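Aspartate-semialdehyde dehydrogenase (Vibrio cholerae, PDB 2QZ9) catalyses the NADPH-dependent reductive dephosphorylation of L-aspartyl-4-phosphate to L-aspartate semialdehyde, a step toward lysine, methionine and threonine. Local coordinates at residues H67-S72 with V90-N95; P106-E111 with V325-L330; R253-A258 with H303-N308. One frame throughout, in Å; residues are numbered along the deposited sequence. Where two conformers were deposited one is given.

Interaction 1: residues H67-S72 with V90-N95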
ATOM      1  N   HIS A  67     -11.549  40.139   1.410  1.00 39.71           N
ATOM      2  CA  HIS A  67     -12.659  39.525   0.664  1.00 38.98           C
ATOM      3  C   HIS A  67     -12.727  38.010   0.893  1.00 37.83           C
ATOM      4  O   HIS A  67     -13.808  37.435   1.062  1.00 37.65           O
ATOM      5  CB  HIS A  67     -12.515  39.769  -0.844  1.00 39.08           C
ATOM      6  CG  HIS A  67     -12.559  41.213  -1.240  1.00 40.69           C
ATOM      7  ND1 HIS A  67     -11.420  41.976  -1.394  1.00 41.49           N
ATOM      8  CD2 HIS A  67     -13.602  42.030  -1.523  1.00 41.36           C
ATOM      9  CE1 HIS A  67     -11.762  43.204  -1.744  1.00 42.30           C
ATOM     10  NE2 HIS A  67     -13.079  43.261  -1.834  1.00 42.39           N
ATOM     11  N   ILE A  68     -11.561  37.375   0.867  1.00 36.46           N
ATOM     12  CA  ILE A  68     -11.454  35.929   0.901  1.00 35.22           C
ATOM     13  C   ILE A  68     -10.366  35.576   1.888  1.00 34.44           C
ATOM     14  O   ILE A  68      -9.313  36.235   1.928  1.00 34.57           O
ATOM     15  CB  ILE A  68     -11.118  35.353  -0.502  1.00 35.30           C
ATOM     16  CG1 ILE A  68     -12.262  35.618  -1.481  1.00 34.59           C
ATOM     17  CG2 ILE A  68     -10.821  33.829  -0.441  1.00 36.11           C
ATOM     18  CD1 ILE A  68     -11.870  35.444  -2.923  1.00 34.04           C
ATOM     19  N   ALA A  69     -10.637  34.561   2.708  1.00 33.06           N
ATOM     20  CA  ALA A  69      -9.615  33.965   3.558  1.00 31.85           C
ATOM     21  C   ALA A  69      -9.455  32.497   3.185  1.00 31.39           C
ATOM     22  O   ALA A  69     -10.444  31.792   2.960  1.00 31.35           O
ATOM     23  CB  ALA A  69      -9.979  34.104   5.017  1.00 31.11           C
ATOM     24  N   LEU A  70      -8.208  32.052   3.097  1.00 30.76           N
ATOM     25  CA  LEU A  70      -7.899  30.630   2.955  1.00 30.48           C
ATOM     26  C   LEU A  70      -7.384  30.148   4.315  1.00 30.29           C
ATOM     27  O   LEU A  70      -6.341  30.615   4.776  1.00 30.49           O
ATOM     28  CB  LEU A  70      -6.846  30.406   1.854  1.00 30.37           C
ATOM     29  CG  LEU A  70      -7.014  31.044   0.454  1.00 31.07           C
ATOM     30  CD1 LEU A  70      -5.817  30.734  -0.466  1.00 30.00           C
ATOM     31  CD2 LEU A  70      -8.290  30.609  -0.215  1.00 29.19           C
ATOM     32  N   PHE A  71      -8.129  29.254   4.971  1.00 29.51           N
ATOM     33  CA  PHE A  71      -7.750  28.756   6.300  1.00 29.17           C
ATOM     34  C   PHE A  71      -7.019  27.406   6.236  1.00 28.91           C
ATOM     35  O   PHE A  71      -7.498  26.487   5.585  1.00 28.52           O
ATOM     36  CB  PHE A  71      -8.994  28.605   7.189  1.00 29.18           C
ATOM     37  CG  PHE A  71      -9.472  29.895   7.835  1.00 29.65           C
ATOM     38  CD1 PHE A  71      -9.288  31.135   7.222  1.00 29.46           C
ATOM     39  CD2 PHE A  71     -10.145  29.852   9.047  1.00 30.35           C
ATOM     40  CE1 PHE A  71      -9.741  32.324   7.835  1.00 30.74           C
ATOM     41  CE2 PHE A  71     -10.607  31.034   9.657  1.00 32.39           C
ATOM     42  CZ  PHE A  71     -10.405  32.268   9.042  1.00 30.43           C
ATOM     43  N   SER A  72      -5.874  27.299   6.912  1.00 29.05           N
ATOM     44  CA  SER A  72      -5.224  26.007   7.152  1.00 30.17           C
ATOM     45  C   SER A  72      -4.370  25.992   8.423  1.00 30.61           C
ATOM     46  O   SER A  72      -3.166  25.707   8.381  1.00 30.45           O
ATOM     47  CB  SER A  72      -4.392  25.569   5.939  1.00 30.23           C
ATOM     48  OG  SER A  72      -4.027  24.201   6.063  1.00 30.74           O
ATOM     49  N   VAL A  90     -16.357  38.083   5.230  1.00 37.49           N
ATOM     50  CA  VAL A  90     -15.278  37.389   4.516  1.00 36.08           C
ATOM     51  C   VAL A  90     -15.766  35.998   4.102  1.00 35.52           C
ATOM     52  O   VAL A  90     -16.385  35.299   4.903  1.00 35.60           O
ATOM     53  CB  VAL A  90     -14.023  37.227   5.399  1.00 36.00           C
ATOM     54  CG1 VAL A  90     -12.930  36.460   4.648  1.00 35.75           C
ATOM     55  CG2 VAL A  90     -13.511  38.587   5.856  1.00 35.07           C
ATOM     56  N   VAL A  91     -15.496  35.597   2.863  1.00 34.89           N
ATOM     57  CA  VAL A  91     -15.751  34.208   2.460  1.00 34.04           C
ATOM     58  C   VAL A  91     -14.535  33.333   2.798  1.00 33.32           C
ATOM     59  O   VAL A  91     -13.427  33.576   2.324  1.00 33.21           O
ATOM     60  CB  VAL A  91     -16.166  34.062   0.972  1.00 34.46           C
ATOM     61  CG1 VAL A  91     -16.444  32.592   0.630  1.00 33.18           C
ATOM     62  CG2 VAL A  91     -17.401  34.899   0.690  1.00 33.49           C
ATOM     63  N   VAL A  92     -14.772  32.329   3.640  1.00 32.33           N
ATOM     64  CA  VAL A  92     -13.724  31.468   4.159  1.00 30.84           C
ATOM     65  C   VAL A  92     -13.661  30.183   3.339  1.00 30.63           C
ATOM     66  O   VAL A  92     -14.676  29.536   3.106  1.00 30.88           O
ATOM     67  CB  VAL A  92     -13.951  31.187   5.660  1.00 30.59           C
ATOM     68  CG1 VAL A  92     -12.948  30.168   6.207  1.00 28.80           C
ATOM     69  CG2 VAL A  92     -13.853  32.495   6.449  1.00 30.78           C
ATOM     70  N   ILE A  93     -12.467  29.850   2.857  1.00 30.02           N
ATOM     71  CA  ILE A  93     -12.232  28.553   2.218  1.00 29.14           C
ATOM     72  C   ILE A  93     -11.375  27.802   3.218  1.00 28.78           C
ATOM     73  O   ILE A  93     -10.235  28.201   3.489  1.00 28.02           O
ATOM     74  CB  ILE A  93     -11.553  28.685   0.838  1.00 28.86           C
ATOM     75  CG1 ILE A  93     -12.451  29.503  -0.104  1.00 28.30           C
ATOM     76  CG2 ILE A  93     -11.251  27.267   0.240  1.00 28.02           C
ATOM     77  CD1 ILE A  93     -11.714  30.120  -1.254  1.00 28.46           C
ATOM     78  N   ASP A  94     -11.960  26.756   3.800  1.00 28.61           N
ATOM     79  CA  ASP A  94     -11.422  26.132   5.003  1.00 29.19           C
ATOM     80  C   ASP A  94     -10.739  24.805   4.689  1.00 29.45           C
ATOM     81  O   ASP A  94     -11.410  23.831   4.337  1.00 29.63           O
ATOM     82  CB  ASP A  94     -12.530  25.920   6.053  1.00 29.15           C
ATOM     83  CG  ASP A  94     -11.978  25.494   7.409  1.00 30.31           C
ATOM     84  OD1 ASP A  94     -10.891  25.962   7.779  1.00 31.70           O
ATOM     85  OD2 ASP A  94     -12.612  24.684   8.118  1.00 31.93           O
ATOM     86  N   ASN A  95      -9.412  24.776   4.817  1.00 29.74           N
ATOM     87  CA  ASN A  95      -8.658  23.526   4.716  1.00 30.08           C
ATOM     88  C   ASN A  95      -8.492  22.849   6.085  1.00 30.59           C
ATOM     89  O   ASN A  95      -7.372  22.727   6.620  1.00 31.27           O
ATOM     90  CB  ASN A  95      -7.299  23.751   4.045  1.00 29.77           C
ATOM     91  CG  ASN A  95      -6.612  22.448   3.670  1.00 30.11           C
ATOM     92  OD1 ASN A  95      -7.092  21.701   2.811  1.00 31.46           O
ATOM     93  ND2 ASN A  95      -5.489  22.165   4.318  1.00 29.46           N
TER
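F71 lays one face of its ring over the CG1 methyl of V92, which sits 3.9 Å from the ring centroid and 11° off the ring normal, a CH-pi contact over the centre of the ring. The pair belongs to neighbouring parallel strands, 68-71 and 91-94, which helix 75-87 connects as a beta-alpha-beta unit of the Rossmann-type nucleotide-binding domain. A chi1 of -81° swings the F71 ring away from its own carbonyl carbon, and W81 and A82 of the connecting helix pack on it as well. The same sheet face carries A69, whose CB meets V90 CG1, and D94, whose OD1 lies 3.3 Å from F71 CB, oblique to the ring, while bonded to S78 OG of that helix; D94 OD2 bonds to T96 OG1.

I68, L70, V91 and I93 point to the reverse face. Here the I93 CD1 methyl takes contacts from two residues of the facing strand: L70 CD2 at 3.6 Å, with the two side chains running side by side, and I68 CG2 at 3.9 Å. Helix 317-335 covers much of this face, touching I68, V91 and I93, while M19 of helix 14-25 touches L70.

Register is set by five backbone hydrogen bonds, in which A69 and F71 each use both N and O on this neighbour while L70 bonds to the strand 4-9 beyond. The bond from I93 N to A69 O is nearly straight, 2.8 Å and 174°. The strands' carboxyl ends face the predicted cofactor and phosphate residues: by nearest atoms, the side chain of S72 is about 3 Å from that of V15 and the side chain of N95 about 5 Å from that of R100. Pairing persists to this end, where N95 N donates to F71 O at 2.7 Å.

Interaction 2: residues P106-E111 with V325-L330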
ATOM      1  N   PRO A 106     -21.026  23.735   1.755  1.00 35.85           N
ATOM      2  CA  PRO A 106     -20.573  22.957   0.592  1.00 35.16           C
ATOM      3  C   PRO A 106     -19.156  22.355   0.749  1.00 34.56           C
ATOM      4  O   PRO A 106     -18.281  22.975   1.364  1.00 34.51           O
ATOM      5  CB  PRO A 106     -20.610  23.980  -0.547  1.00 34.85           C
ATOM      6  CG  PRO A 106     -20.499  25.303   0.118  1.00 35.34           C
ATOM      7  CD  PRO A 106     -21.155  25.172   1.446  1.00 35.56           C
ATOM      8  N   LEU A 107     -18.958  21.156   0.197  1.00 33.34           N
ATOM      9  CA  LEU A 107     -17.661  20.475   0.177  1.00 32.31           C
ATOM     10  C   LEU A 107     -17.248  20.273  -1.279  1.00 32.45           C
ATOM     11  O   LEU A 107     -17.882  19.509  -2.005  1.00 32.42           O
ATOM     12  CB  LEU A 107     -17.768  19.136   0.896  1.00 32.27           C
ATOM     13  CG  LEU A 107     -16.582  18.195   1.118  1.00 32.22           C
ATOM     14  CD1 LEU A 107     -15.479  18.829   1.958  1.00 28.09           C
ATOM     15  CD2 LEU A 107     -17.112  16.939   1.795  1.00 31.30           C
ATOM     16  N   VAL A 108     -16.193  20.964  -1.705  1.00 32.25           N
ATOM     17  CA  VAL A 108     -15.968  21.180  -3.136  1.00 32.29           C
ATOM     18  C   VAL A 108     -14.646  20.658  -3.703  1.00 32.24           C
ATOM     19  O   VAL A 108     -13.572  20.943  -3.174  1.00 32.55           O
ATOM     20  CB  VAL A 108     -16.097  22.680  -3.499  1.00 32.38           C
ATOM     21  CG1 VAL A 108     -15.877  22.902  -4.996  1.00 32.31           C
ATOM     22  CG2 VAL A 108     -17.462  23.219  -3.088  1.00 32.58           C
ATOM     23  N   VAL A 109     -14.747  19.906  -4.796  1.00 31.89           N
ATOM     24  CA  VAL A 109     -13.620  19.683  -5.681  1.00 31.64           C
ATOM     25  C   VAL A 109     -14.029  20.332  -6.992  1.00 32.42           C
ATOM     26  O   VAL A 109     -15.036  19.955  -7.564  1.00 33.24           O
ATOM     27  CB  VAL A 109     -13.288  18.169  -5.859  1.00 31.72           C
ATOM     28  CG1 VAL A 109     -12.013  18.005  -6.657  1.00 30.85           C
ATOM     29  CG2 VAL A 109     -13.143  17.487  -4.509  1.00 29.08           C
ATOM     30  N   PRO A 110     -13.283  21.356  -7.438  1.00 33.14           N
ATOM     31  CA  PRO A 110     -13.648  22.191  -8.581  1.00 33.81           C
ATOM     32  C   PRO A 110     -13.860  21.440  -9.901  1.00 34.86           C
ATOM     33  O   PRO A 110     -14.716  21.841 -10.694  1.00 34.93           O
ATOM     34  CB  PRO A 110     -12.463  23.151  -8.701  1.00 34.21           C
ATOM     35  CG  PRO A 110     -11.899  23.199  -7.336  1.00 33.81           C
ATOM     36  CD  PRO A 110     -12.025  21.811  -6.821  1.00 32.84           C
ATOM     37  N   GLU A 111     -13.093  20.371 -10.121  1.00 35.08           N
ATOM     38  CA  GLU A 111     -13.266  19.482 -11.273  1.00 35.95           C
ATOM     39  C   GLU A 111     -14.548  18.655 -11.189  1.00 36.00           C
ATOM     40  O   GLU A 111     -14.969  18.063 -12.179  1.00 36.77           O
ATOM     41  CB  GLU A 111     -12.083  18.495 -11.393  1.00 35.91           C
ATOM     42  CG  GLU A 111     -10.728  19.127 -11.681  1.00 37.43           C
ATOM     43  CD  GLU A 111     -10.009  19.585 -10.425  1.00 39.54           C
ATOM     44  OE1 GLU A 111     -10.589  19.494  -9.320  1.00 39.74           O
ATOM     45  OE2 GLU A 111      -8.848  20.034 -10.540  1.00 41.86           O
ATOM     46  N   VAL A 325      -7.144  27.257  -3.725  1.00 30.85           N
ATOM     47  CA  VAL A 325      -6.925  28.381  -4.637  1.00 31.52           C
ATOM     48  C   VAL A 325      -7.831  28.268  -5.866  1.00 32.51           C
ATOM     49  O   VAL A 325      -8.361  29.282  -6.316  1.00 32.70           O
ATOM     50  CB  VAL A 325      -5.411  28.569  -5.025  1.00 31.50           C
ATOM     51  CG1 VAL A 325      -5.231  29.620  -6.129  1.00 31.12           C
ATOM     52  CG2 VAL A 325      -4.603  28.992  -3.816  1.00 30.28           C
ATOM     53  N   GLN A 326      -8.037  27.045  -6.370  1.00 32.87           N
ATOM     54  CA  GLN A 326      -8.991  26.779  -7.484  1.00 33.61           C
ATOM     55  C   GLN A 326     -10.460  27.090  -7.161  1.00 33.63           C
ATOM     56  O   GLN A 326     -11.218  27.498  -8.039  1.00 33.81           O
ATOM     57  CB  GLN A 326      -8.906  25.322  -7.968  1.00 33.25           C
ATOM     58  CG  GLN A 326      -7.718  24.974  -8.845  1.00 33.84           C
ATOM     59  CD  GLN A 326      -7.652  23.472  -9.162  1.00 34.37           C
ATOM     60  OE1 GLN A 326      -7.525  22.631  -8.273  1.00 33.73           O
ATOM     61  NE2 GLN A 326      -7.744  23.140 -10.439  1.00 38.20           N
ATOM     62  N   ILE A 327     -10.866  26.831  -5.920  1.00 34.03           N
ATOM     63  CA  ILE A 327     -12.176  27.239  -5.406  1.00 33.92           C
ATOM     64  C   ILE A 327     -12.281  28.778  -5.370  1.00 34.94           C
ATOM     65  O   ILE A 327     -13.275  29.349  -5.817  1.00 34.83           O
ATOM     66  CB  ILE A 327     -12.423  26.668  -3.983  1.00 34.04           C
ATOM     67  CG1 ILE A 327     -12.555  25.132  -4.027  1.00 32.80           C
ATOM     68  CG2 ILE A 327     -13.646  27.356  -3.333  1.00 32.59           C
ATOM     69  CD1 ILE A 327     -12.608  24.431  -2.656  1.00 33.29           C
ATOM     70  N   ALA A 328     -11.251  29.429  -4.827  1.00 35.70           N
ATOM     71  CA  ALA A 328     -11.147  30.888  -4.839  1.00 36.81           C
ATOM     72  C   ALA A 328     -11.266  31.481  -6.245  1.00 37.72           C
ATOM     73  O   ALA A 328     -11.981  32.465  -6.420  1.00 38.30           O
ATOM     74  CB  ALA A 328      -9.850  31.343  -4.178  1.00 36.19           C
ATOM     75  N   GLU A 329     -10.571  30.895  -7.226  1.00 38.39           N
ATOM     76  CA  GLU A 329     -10.626  31.364  -8.622  1.00 39.80           C
ATOM     77  C   GLU A 329     -12.044  31.336  -9.194  1.00 40.79           C
ATOM     78  O   GLU A 329     -12.488  32.308  -9.809  1.00 40.83           O
ATOM     79  CB  GLU A 329      -9.711  30.548  -9.544  1.00 39.58           C
ATOM     80  CG  GLU A 329      -8.222  30.724  -9.321  1.00 39.65           C
ATOM     81  CD  GLU A 329      -7.373  29.696 -10.076  1.00 40.22           C
ATOM     82  OE1 GLU A 329      -6.136  29.819 -10.035  1.00 40.74           O
ATOM     83  OE2 GLU A 329      -7.924  28.768 -10.712  1.00 41.57           O
ATOM     84  N   LEU A 330     -12.740  30.215  -8.999  1.00 41.74           N
ATOM     85  CA  LEU A 330     -14.114  30.058  -9.462  1.00 42.75           C
ATOM     86  C   LEU A 330     -15.078  30.937  -8.668  1.00 43.77           C
ATOM     87  O   LEU A 330     -16.103  31.365  -9.192  1.00 43.69           O
ATOM     88  CB  LEU A 330     -14.558  28.596  -9.391  1.00 42.33           C
ATOM     89  CG  LEU A 330     -13.906  27.565 -10.326  1.00 43.00           C
ATOM     90  CD1 LEU A 330     -14.380  26.174  -9.968  1.00 42.30           C
ATOM     91  CD2 LEU A 330     -14.202  27.849 -11.810  1.00 43.18           C
TER
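P110 stands across two side chains of the facing helix, crossing both Q326 and I327 at about a right angle, with CG 3.7 Å from Q326 CB and 3.9 Å from I327 CG1. The helix is the long C-terminal one, 317-335, which returns to the Rossmann-type domain after the chain has built the dimerization domain. The loop 106-111 runs beside strand 125-127, where P106 and V108 share backbone hydrogen bonds with A127. One turn further along the helix L330 reaches the same proline, its CD1 lying 3.8 Å from P110 CB. The ring therefore fits among residues 326, 327 and 330, a spacing of one helical turn on a single helix face.

At the partly exposed end of the contact, E111 and Q326 make it polar. E111 is bent at chi2 (86°), which carries its carboxylate back toward the helix, whereas the Q326 chain is extended beyond CG. Their flat ends meet crosswise, the carboxylate and amide planes 72° apart, and Q326 NE2 donates to E111 OE2 at 3.3 Å. This bond is long and arrives from above the carboxylate plane, 48° out of it. K318, on the same helix, forms a salt bridge to E111 OE1 and also bonds to Q326 OE1, which probably helps to set the rotation of the amide.

Deeper in, V108 and I327 pack at a slant, their CG1 atoms 4.1 Å apart. I126 of strand 125-127 touches both residues, so that the helix, the loop and the strand close over one apolar patch. V108 O is bonded to N323 ND2 of the helix, and the I327 CD1 methyl lies 3.7 Å from the same V108 O.

Interaction 3: residues R253-A258 with H303-N308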
ATOM      1  N   ARG A 253     -21.529   0.922 -12.837  1.00 39.04           N
ATOM      2  CA  ARG A 253     -22.943   0.509 -12.961  1.00 38.98           C
ATOM      3  C   ARG A 253     -23.265   0.001 -14.377  1.00 39.72           C
ATOM      4  O   ARG A 253     -24.135  -0.852 -14.554  1.00 40.21           O
ATOM      5  CB  ARG A 253     -23.896   1.644 -12.548  1.00 39.33           C
ATOM      6  CG  ARG A 253     -23.795   2.055 -11.083  0.50 37.76           C
ATOM      7  CD  ARG A 253     -24.942   2.973 -10.691  0.50 37.27           C
ATOM      8  NE  ARG A 253     -24.940   3.295  -9.263  0.50 33.00           N
ATOM      9  CZ  ARG A 253     -25.450   2.517  -8.314  0.50 31.97           C
ATOM     10  NH1 ARG A 253     -26.007   1.352  -8.623  0.50 32.22           N
ATOM     11  NH2 ARG A 253     -25.405   2.902  -7.047  0.50 31.19           N
ATOM     12  N   ALA A 254     -22.554   0.525 -15.374  1.00 40.01           N
ATOM     13  CA  ALA A 254     -22.603  -0.010 -16.737  1.00 40.25           C
ATOM     14  C   ALA A 254     -21.194  -0.412 -17.183  1.00 40.55           C
ATOM     15  O   ALA A 254     -20.214   0.106 -16.654  1.00 40.54           O
ATOM     16  CB  ALA A 254     -23.195   1.020 -17.695  1.00 40.07           C
ATOM     17  N   PRO A 255     -21.084  -1.330 -18.168  1.00 40.89           N
ATOM     18  CA  PRO A 255     -19.753  -1.796 -18.559  1.00 40.69           C
ATOM     19  C   PRO A 255     -18.981  -0.739 -19.333  1.00 40.52           C
ATOM     20  O   PRO A 255     -19.576   0.053 -20.071  1.00 40.93           O
ATOM     21  CB  PRO A 255     -20.039  -3.012 -19.462  1.00 40.97           C
ATOM     22  CG  PRO A 255     -21.536  -3.259 -19.373  1.00 41.24           C
ATOM     23  CD  PRO A 255     -22.150  -1.962 -18.976  1.00 40.84           C
ATOM     24  N   ILE A 256     -17.665  -0.714 -19.132  1.00 39.77           N
ATOM     25  CA  ILE A 256     -16.778   0.196 -19.848  1.00 39.06           C
ATOM     26  C   ILE A 256     -15.394  -0.456 -19.930  1.00 39.31           C
ATOM     27  O   ILE A 256     -14.997  -1.215 -19.046  1.00 39.71           O
ATOM     28  CB  ILE A 256     -16.730   1.628 -19.192  1.00 39.01           C
ATOM     29  CG1 ILE A 256     -16.008   2.630 -20.102  1.00 37.91           C
ATOM     30  CG2 ILE A 256     -16.116   1.584 -17.781  1.00 37.56           C
ATOM     31  CD1 ILE A 256     -16.195   4.098 -19.727  1.00 38.42           C
ATOM     32  N   ASP A 257     -14.670  -0.173 -21.001  1.00 39.19           N
ATOM     33  CA  ASP A 257     -13.380  -0.789 -21.202  1.00 39.00           C
ATOM     34  C   ASP A 257     -12.259   0.165 -20.806  1.00 38.86           C
ATOM     35  O   ASP A 257     -12.397   1.382 -20.957  1.00 38.45           O
ATOM     36  CB  ASP A 257     -13.221  -1.214 -22.662  1.00 39.15           C
ATOM     37  CG  ASP A 257     -12.003  -2.083 -22.873  1.00 39.66           C
ATOM     38  OD1 ASP A 257     -10.963  -1.547 -23.308  1.00 40.16           O
ATOM     39  OD2 ASP A 257     -12.074  -3.285 -22.554  1.00 41.34           O
ATOM     40  N   ALA A 258     -11.147  -0.397 -20.322  1.00 38.69           N
ATOM     41  CA  ALA A 258      -9.965   0.386 -19.952  1.00 38.91           C
ATOM     42  C   ALA A 258      -9.510   1.355 -21.049  1.00 39.34           C
ATOM     43  O   ALA A 258      -8.995   2.430 -20.755  1.00 38.75           O
ATOM     44  CB  ALA A 258      -8.824  -0.524 -19.551  1.00 38.45           C
ATOM     45  N   HIS A 303     -14.478  -9.223 -12.115  1.00 35.25           N
ATOM     46  CA  HIS A 303     -15.810  -8.627 -12.037  1.00 36.20           C
ATOM     47  C   HIS A 303     -16.295  -8.245 -13.424  1.00 36.84           C
ATOM     48  O   HIS A 303     -15.517  -7.777 -14.241  1.00 36.62           O
ATOM     49  CB  HIS A 303     -15.772  -7.374 -11.156  1.00 36.07           C
ATOM     50  CG  HIS A 303     -17.122  -6.917 -10.698  1.00 36.75           C
ATOM     51  ND1 HIS A 303     -17.966  -6.169 -11.494  1.00 37.06           N
ATOM     52  CD2 HIS A 303     -17.773  -7.093  -9.523  1.00 36.95           C
ATOM     53  CE1 HIS A 303     -19.080  -5.912 -10.832  1.00 37.33           C
ATOM     54  NE2 HIS A 303     -18.988  -6.460  -9.633  1.00 38.40           N
ATOM     55  N   HIS A 304     -17.591  -8.414 -13.677  1.00 38.29           N
ATOM     56  CA  HIS A 304     -18.142  -8.130 -15.015  1.00 39.60           C
ATOM     57  C   HIS A 304     -17.993  -6.654 -15.422  1.00 39.14           C
ATOM     58  O   HIS A 304     -17.806  -6.357 -16.597  1.00 40.01           O
ATOM     59  CB  HIS A 304     -19.607  -8.597 -15.111  1.00 40.53           C
ATOM     60  CG  HIS A 304     -20.520  -7.940 -14.119  1.00 42.90           C
ATOM     61  ND1 HIS A 304     -21.292  -6.841 -14.432  1.00 46.26           N
ATOM     62  CD2 HIS A 304     -20.793  -8.232 -12.824  1.00 46.23           C
ATOM     63  CE1 HIS A 304     -21.990  -6.476 -13.369  1.00 46.59           C
ATOM     64  NE2 HIS A 304     -21.707  -7.305 -12.381  1.00 47.18           N
ATOM     65  N   SER A 305     -18.047  -5.750 -14.443  1.00 38.22           N
ATOM     66  CA  SER A 305     -18.006  -4.303 -14.678  1.00 37.62           C
ATOM     67  C   SER A 305     -17.032  -3.568 -13.746  1.00 36.54           C
ATOM     68  O   SER A 305     -17.436  -2.669 -13.008  1.00 36.29           O
ATOM     69  CB  SER A 305     -19.410  -3.709 -14.486  1.00 37.93           C
ATOM     70  OG  SER A 305     -20.100  -3.599 -15.712  1.00 39.36           O
ATOM     71  N   GLY A 306     -15.754  -3.938 -13.796  1.00 35.61           N
ATOM     72  CA  GLY A 306     -14.738  -3.323 -12.939  1.00 33.85           C
ATOM     73  C   GLY A 306     -13.603  -2.604 -13.660  1.00 32.61           C
ATOM     74  O   GLY A 306     -13.216  -2.976 -14.772  1.00 32.26           O
ATOM     75  N   ILE A 307     -13.061  -1.576 -13.007  1.00 31.23           N
ATOM     76  CA  ILE A 307     -11.860  -0.884 -13.482  1.00 29.71           C
ATOM     77  C   ILE A 307     -10.882  -0.675 -12.313  1.00 29.09           C
ATOM     78  O   ILE A 307     -11.288  -0.261 -11.217  1.00 28.30           O
ATOM     79  CB  ILE A 307     -12.180   0.485 -14.157  1.00 29.93           C
ATOM     80  CG1 ILE A 307     -13.053   0.314 -15.421  1.00 29.88           C
ATOM     81  CG2 ILE A 307     -10.893   1.235 -14.502  1.00 29.48           C
ATOM     82  CD1 ILE A 307     -12.268  -0.101 -16.706  1.00 31.29           C
ATOM     83  N   ASN A 308      -9.610  -0.995 -12.562  1.00 27.88           N
ATOM     84  CA  ASN A 308      -8.513  -0.758 -11.625  1.00 27.27           C
ATOM     85  C   ASN A 308      -7.676   0.414 -12.079  1.00 26.52           C
ATOM     86  O   ASN A 308      -7.444   0.587 -13.271  1.00 26.16           O
ATOM     87  CB  ASN A 308      -7.593  -1.980 -11.519  1.00 26.86           C
ATOM     88  CG  ASN A 308      -8.198  -3.106 -10.712  1.00 27.67           C
ATOM     89  OD1 ASN A 308      -9.391  -3.121 -10.445  1.00 26.74           O
ATOM     90  ND2 ASN A 308      -7.363  -4.062 -10.315  1.00 27.85           N
TER
HETATM   91  O   HOH W   1     -22.737  -3.129 -15.253  1.00 50.89           O
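S305 OG is 2.7 Å from the oxygen of a water, which donates a weak hydrogen bond to R253 O (2.8 Å), linking the two segments through solvent. The same hydroxyl oxygen lies against the proline ring, 3.4 Å from P255 CA, where P255 N has no hydrogen to offer. S305 is held from its other end: its backbone N donates to H303 ND1 at 3.0 Å and 161°, in the plane of the imidazole, and T252 OG1 is hydrogen-bonded to both S305 O and A254 O.

In this dimerization domain the contact joins the loop between strand 244-252 and helix 258-267 to the start of strand 306-313. I307 carries the apolar half. It crosses I256 at about a right angle, CG1 being 4.1 Å from I256 CG2, while its CD1 methyl lies 3.8 Å from both I256 O and A258 N. D257 is the N-cap of helix 258-267, with OD1 bonded to E259 N, and N299 binds both D257 OD2 and A258 N.

No direct hydrogen bond crosses between the segments, which implies that packing, a bridging water with one weak bond, and T252 as outside polar link join them, while N299 serves the D257-A258 helix start.

How the interactions relate
Interactions 1 and 2 adjoin, with centres 12 Å apart, and both involve helix 317-335: I327 CG2 and A328 N pack on I93 CD1, and V325 CG2 on L70 CD1. The helix thus bridges the face of the Rossmann-type sheet formed by I68, L70, V91 and I93 to the loop 106-111. Interaction 3 lies in the other domain, its centre 39 Å from that of interaction 1 and 29 Å from that of interaction 2. Along the chain interaction 1 closes first, whereas residues 253-308 fall between the two segments of interaction 2. Strand 306-313 leads directly into helix 317-335, so the chain passes from the dimerization sheet back to the nucleotide-binding domain.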